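Local coordinates for protein BH2851 (Bacillus halodurans, PDB 2GFG) that is of unknown function but, as a CYTH-family barrel, is a putative adenylate cyclase and probably acts on a phosphate-containing substrate, at residues Thr79-Ser84 against Gly100-Ala105; Ala62-Thr67 against Leu83-Ala88. One frame throughout, in Å; residues are numbered along the deposited sequence.

Contact 1 of 2, residues Thr79-Ser84 against Gly100-Ala105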
loop_
_atom_site.group_PDB
_atom_site.type_symbol
_atom_site.label_atom_id
_atom_site.label_comp_id
_atom_site.label_asym_id
_atom_site.label_seq_id
_atom_site.Cartn_x
_atom_site.Cartn_y
_atom_site.Cartn_z
ATOM N N THR A 79 6.264 -8.014 5.198
ATOM C CA THR A 79 6.316 -9.470 5.082
ATOM C C THR A 79 5.265 -9.921 4.086
ATOM O O THR A 79 4.058 -9.762 4.330
ATOM C CB THR A 79 6.082 -10.148 6.444
ATOM O OG1 THR A 79 7.032 -9.652 7.381
ATOM C CG2 THR A 79 6.228 -11.673 6.335
ATOM N N ASN A 80 5.728 -10.465 2.949
ATOM C CA ASN A 80 4.851 -10.876 1.850
ATOM C C ASN A 80 4.738 -12.402 1.762
ATOM O O ASN A 80 5.725 -13.127 1.982
ATOM C CB ASN A 80 5.386 -10.329 0.518
ATOM C CG ASN A 80 5.428 -8.808 0.480
ATOM O OD1 ASN A 80 4.421 -8.139 0.743
ATOM N ND2 ASN A 80 6.572 -8.259 0.101
ATOM N N GLN A 81 3.542 -12.887 1.423
ATOM C CA GLN A 81 3.308 -14.327 1.225
ATOM C C GLN A 81 2.289 -14.538 0.117
ATOM O O GLN A 81 1.203 -13.967 0.158
ATOM C CB GLN A 81 2.810 -14.958 2.519
ATOM C CG GLN A 81 2.673 -16.488 2.493
ATOM C CD GLN A 81 2.056 -17.030 3.775
ATOM O OE1 GLN A 81 2.159 -16.409 4.844
ATOM N NE2 GLN A 81 1.382 -18.167 3.672
ATOM N N THR A 82 2.651 -15.356 -0.875
ATOM C CA THR A 82 1.747 -15.707 -1.974
ATOM C C THR A 82 0.646 -16.625 -1.476
ATOM O O THR A 82 0.902 -17.549 -0.709
ATOM C CB THR A 82 2.502 -16.429 -3.124
ATOM O OG1 THR A 82 3.588 -15.624 -3.569
ATOM C CG2 THR A 82 1.552 -16.721 -4.329
ATOM N N LEU A 83 -0.583 -16.362 -1.926
ATOM C CA LEU A 83 -1.741 -17.207 -1.608
ATOM C C LEU A 83 -2.366 -17.715 -2.879
ATOM O O LEU A 83 -2.282 -17.070 -3.914
ATOM C CB LEU A 83 -2.795 -16.414 -0.849
ATOM C CG LEU A 83 -2.437 -15.746 0.460
ATOM C CD1 LEU A 83 -3.709 -15.182 1.090
ATOM C CD2 LEU A 83 -1.748 -16.708 1.420
ATOM N N SER A 84 -3.035 -18.860 -2.789
ATOM C CA SER A 84 -3.895 -19.326 -3.873
ATOM C C SER A 84 -5.229 -18.614 -3.767
ATOM O O SER A 84 -5.539 -17.997 -2.727
ATOM C CB SER A 84 -4.105 -20.842 -3.800
ATOM O OG SER A 84 -4.710 -21.223 -2.581
ATOM N N GLY A 100 2.197 -19.568 7.954
ATOM C CA GLY A 100 3.315 -18.984 7.208
ATOM C C GLY A 100 3.906 -17.802 7.926
ATOM O O GLY A 100 3.586 -17.547 9.086
ATOM N N GLU A 101 4.755 -17.060 7.225
ATOM C CA GLU A 101 5.523 -15.950 7.838
ATOM C C GLU A 101 4.644 -14.781 8.276
ATOM O O GLU A 101 4.973 -14.084 9.228
ATOM C CB GLU A 101 6.610 -15.457 6.877
ATOM C CG GLU A 101 7.756 -16.477 6.633
ATOM C CD GLU A 101 8.742 -16.601 7.823
ATOM O OE1 GLU A 101 8.562 -15.901 8.849
ATOM O OE2 GLU A 101 9.708 -17.394 7.712
ATOM N N VAL A 102 3.537 -14.562 7.565
ATOM C CA VAL A 102 2.605 -13.484 7.908
ATOM C C VAL A 102 1.885 -13.829 9.215
ATOM O O VAL A 102 1.852 -13.027 10.142
ATOM C CB VAL A 102 1.571 -13.231 6.773
ATOM C CG1 VAL A 102 0.537 -12.187 7.198
ATOM C CG2 VAL A 102 2.279 -12.783 5.503
HETATM N N MSE A 103 1.330 -15.047 9.269
HETATM C CA MSE A 103 0.686 -15.581 10.481
HETATM C C MSE A 103 1.645 -15.513 11.679
HETATM O O MSE A 103 1.261 -15.066 12.769
HETATM C CB MSE A 103 0.241 -17.038 10.225
HETATM C CG MSE A 103 -0.378 -17.768 11.420
HETATM SE SE MSE A 103 -2.204 -17.328 11.710
HETATM C CE MSE A 103 -2.971 -18.177 10.194
ATOM N N ASP A 104 2.899 -15.929 11.456
ATOM C CA ASP A 104 3.935 -15.921 12.512
ATOM C C ASP A 104 4.170 -14.518 13.072
ATOM O O ASP A 104 4.216 -14.331 14.277
ATOM C CB ASP A 104 5.257 -16.478 11.974
ATOM C CG ASP A 104 5.196 -17.978 11.678
ATOM O OD1 ASP A 104 4.252 -18.671 12.162
ATOM O OD2 ASP A 104 6.102 -18.466 10.965
ATOM N N ALA A 105 4.325 -13.541 12.177
ATOM C CA ALA A 105 4.558 -12.141 12.574
ATOM C C ALA A 105 3.346 -11.532 13.305
ATOM O O ALA A 105 3.513 -10.689 14.182
ATOM C CB ALA A 105 4.913 -11.306 11.372
HETATM O O HOH W 1 0.549 -16.788 7.024
#
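Gln81 reaches from strand 76-83 to the first turn of helix 101-108, and its amide oxygen OE1 arrives over the helix N-terminus. With CG anti to the backbone N (chi1 -174°) and the chain extended beyond it, the side chain spans the gap between strand and helix. There OE1 lies 3.6 Å from Glu101 N and equally far from Val102 N, too long for direct bonds. A water closes the link instead: it donates to Gln81 OE1 at 2.7 Å and accepts from Met103 N at 2.9 Å, so a first-turn N-H of the helix is tied to the strand. The other end of the amide is held too, since Gln81 NE2 bonds to Ser99 O just before the helix. Gly100, the N-cap residue, lets the amide come this close: its CA is 3.7 Å from Gln81 OE1, and a CB there would clash with that oxygen.

The tight, buried part lies beside this. Val102 CG2 wedges between the strand residues, 3.7 Å from Gln81 CB and as close to Thr79 O, and the Val102 side chain also packs on Leu55 and Phe66 of the barrel. Buried Thr79 sets CG2 3.8 Å from Glu101 CB, the two side chains crossing at about a right angle. Toward solvent the contact loosens: beyond CB, Glu101 bends away at chi2, and its exposed carboxylate makes a weak, long ion pair with Lys4. Strand and helix start are thus joined by apolar packing and a water-bridged amide, with no direct hydrogen bond between the two segments.

Contact 2 of 2, residues Ala62-Thr67 against Leu83-Ala88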
loop_
_atom_site.group_PDB
_atom_site.type_symbol
_atom_site.label_atom_id
_atom_site.label_comp_id
_atom_site.label_asym_id
_atom_site.label_seq_id
_atom_site.Cartn_x
_atom_site.Cartn_y
_atom_site.Cartn_z
ATOM N N ALA A 62 -4.675 -11.869 -11.380
ATOM C CA ALA A 62 -4.904 -13.271 -10.941
ATOM C C ALA A 62 -3.841 -13.813 -9.930
ATOM O O ALA A 62 -3.767 -15.021 -9.692
ATOM C CB ALA A 62 -5.017 -14.212 -12.166
ATOM N N ILE A 63 -3.059 -12.912 -9.329
ATOM C CA ILE A 63 -2.101 -13.287 -8.283
ATOM C C ILE A 63 -2.498 -12.623 -6.963
ATOM O O ILE A 63 -2.693 -11.399 -6.903
ATOM C CB ILE A 63 -0.656 -12.902 -8.666
ATOM C CG1 ILE A 63 -0.182 -13.770 -9.831
ATOM C CG2 ILE A 63 0.313 -13.058 -7.436
ATOM C CD1 ILE A 63 1.066 -13.292 -10.484
ATOM N N PHE A 64 -2.599 -13.443 -5.909
ATOM C CA PHE A 64 -2.946 -12.981 -4.567
ATOM C C PHE A 64 -1.723 -12.971 -3.681
ATOM O O PHE A 64 -0.947 -13.935 -3.678
ATOM C CB PHE A 64 -4.009 -13.879 -3.962
ATOM C CG PHE A 64 -5.299 -13.854 -4.699
ATOM C CD1 PHE A 64 -5.483 -14.640 -5.827
ATOM C CD2 PHE A 64 -6.332 -12.994 -4.300
ATOM C CE1 PHE A 64 -6.682 -14.595 -6.536
ATOM C CE2 PHE A 64 -7.537 -12.965 -4.987
ATOM C CZ PHE A 64 -7.711 -13.751 -6.109
ATOM N N THR A 65 -1.558 -11.883 -2.918
ATOM C CA THR A 65 -0.418 -11.718 -2.018
ATOM C C THR A 65 -0.889 -11.246 -0.633
ATOM O O THR A 65 -1.526 -10.191 -0.504
ATOM C CB THR A 65 0.597 -10.703 -2.585
ATOM O OG1 THR A 65 0.949 -11.073 -3.932
ATOM C CG2 THR A 65 1.865 -10.651 -1.725
ATOM N N PHE A 66 -0.592 -12.054 0.383
ATOM C CA PHE A 66 -0.890 -11.733 1.780
ATOM C C PHE A 66 0.264 -10.908 2.319
ATOM O O PHE A 66 1.407 -11.332 2.239
ATOM C CB PHE A 66 -1.041 -13.054 2.574
ATOM C CG PHE A 66 -1.731 -12.918 3.939
ATOM C CD1 PHE A 66 -2.703 -11.923 4.189
ATOM C CD2 PHE A 66 -1.533 -13.917 4.915
ATOM C CE1 PHE A 66 -3.371 -11.872 5.406
ATOM C CE2 PHE A 66 -2.206 -13.868 6.143
ATOM C CZ PHE A 66 -3.113 -12.852 6.395
ATOM N N THR A 67 -0.031 -9.713 2.847
ATOM C CA THR A 67 1.038 -8.769 3.256
ATOM C C THR A 67 0.777 -8.121 4.600
ATOM O O THR A 67 -0.301 -7.553 4.835
ATOM C CB THR A 67 1.249 -7.658 2.185
ATOM O OG1 THR A 67 1.765 -8.245 0.997
ATOM C CG2 THR A 67 2.233 -6.580 2.678
ATOM N N LEU A 83 -0.583 -16.362 -1.926
ATOM C CA LEU A 83 -1.741 -17.207 -1.608
ATOM C C LEU A 83 -2.366 -17.715 -2.879
ATOM O O LEU A 83 -2.282 -17.070 -3.914
ATOM C CB LEU A 83 -2.795 -16.414 -0.849
ATOM C CG LEU A 83 -2.437 -15.746 0.460
ATOM C CD1 LEU A 83 -3.709 -15.182 1.090
ATOM C CD2 LEU A 83 -1.748 -16.708 1.420
ATOM N N SER A 84 -3.035 -18.860 -2.789
ATOM C CA SER A 84 -3.895 -19.326 -3.873
ATOM C C SER A 84 -5.229 -18.614 -3.767
ATOM O O SER A 84 -5.539 -17.997 -2.727
ATOM C CB SER A 84 -4.105 -20.842 -3.800
ATOM O OG SER A 84 -4.710 -21.223 -2.581
ATOM N N LYS A 85 -6.011 -18.677 -4.841
ATOM C CA LYS A 85 -7.384 -18.144 -4.846
ATOM C C LYS A 85 -8.226 -18.770 -3.696
ATOM O O LYS A 85 -8.986 -18.069 -3.034
ATOM C CB LYS A 85 -8.053 -18.397 -6.211
ATOM C CG LYS A 85 -9.382 -17.656 -6.418
ATOM C CD LYS A 85 -9.987 -17.970 -7.781
ATOM C CE LYS A 85 -11.314 -17.243 -7.988
ATOM N NZ LYS A 85 -11.958 -17.606 -9.306
ATOM N N GLN A 86 -8.030 -20.084 -3.452
ATOM C CA GLN A 86 -8.694 -20.808 -2.335
ATOM C C GLN A 86 -8.382 -20.166 -0.990
ATOM O O GLN A 86 -9.281 -19.921 -0.179
ATOM C CB GLN A 86 -8.232 -22.285 -2.306
ATOM C CG GLN A 86 -8.746 -23.137 -1.029
ATOM C CD GLN A 86 -7.826 -24.325 -0.670
ATOM O OE1 GLN A 86 -6.603 -24.275 -0.880
ATOM N NE2 GLN A 86 -8.414 -25.380 -0.089
ATOM N N GLU A 87 -7.084 -19.976 -0.728
ATOM C CA GLU A 87 -6.616 -19.411 0.538
ATOM C C GLU A 87 -7.081 -17.978 0.700
ATOM O O GLU A 87 -7.535 -17.587 1.770
ATOM C CB GLU A 87 -5.086 -19.490 0.625
ATOM C CG GLU A 87 -4.557 -20.921 0.731
ATOM C CD GLU A 87 -3.031 -20.997 0.794
ATOM O OE1 GLU A 87 -2.356 -20.222 0.089
ATOM O OE2 GLU A 87 -2.515 -21.867 1.526
ATOM N N ALA A 88 -6.981 -17.204 -0.378
ATOM C CA ALA A 88 -7.439 -15.815 -0.390
ATOM C C ALA A 88 -8.951 -15.723 -0.112
ATOM O O ALA A 88 -9.391 -14.912 0.702
ATOM C CB ALA A 88 -7.107 -15.160 -1.740
HETATM O O HOH W 2 -1.702 -16.281 -6.387
#
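Phe64, on strand 63-71, lays its side chain against the first turn of helix 85-94. CB starts 3.6 Å from Leu83 O and also touches Ala88 CB. With CG anti to its own carbonyl carbon (chi1 -64°), the ring lies obliquely across that turn, one branch by Ala88 and the other by Lys85. CG and CD2 press on the Ala88 methyl, CD2 to within 3.4 Å of it, and CE2 continues along the same group; on the other branch, CD1 nears Lys85 CA and CE1 reaches Lys85 CA and CB, the latter at 4.1 Å. The lysine chain then runs on, extended, past the ring. Replacing Phe64 by an alanine would probably leave the Ala88 methyl and the foot of Lys85 without their aromatic cover and open a gap between strand and helix.

In the backbone, Leu83 N donates to Phe64 O at 3.0 Å in an almost straight bond (179°), although it approaches from above the carbonyl plane. On the same residue pair, a water accepts from Phe64 N and donates to Leu83 O. Deeper in, Leu83 CG and CD1 each lie 3.7 Å from Phe66 CB. Ser84 and Glu87 form a capping box in which each side chain accepts from the other's backbone N. At the passage from strand to helix, the water thus takes up Leu83 O and the capping box Ser84 N and Glu87 N, while apolar groups pack the helix start on the sheet.

How the contacts relate
Contact 1 sets helix 101-108 against strand 76-83; contact 2 sets the start of helix 85-94 against strand 63-71, its neighbour in the closed antiparallel barrel. Both are partly buried. They share Leu83 and Ser84, where the strand of contact 1 leads into the helix of contact 2. Between them, Gln81 O and Phe66 N make a probable backbone hydrogen bond, and Val102 CG1 packs on Phe66 CE2, so Phe66 of contact 2 also carries Val102 of contact 1. Their chemistry differs: contact 1 adds a water-bridged amide to its aliphatic packing, whereas contact 2 combines a direct backbone hydrogen bond with aromatic and aliphatic packing. Each fades outward to an exposed charged residue, Glu101 or Lys85.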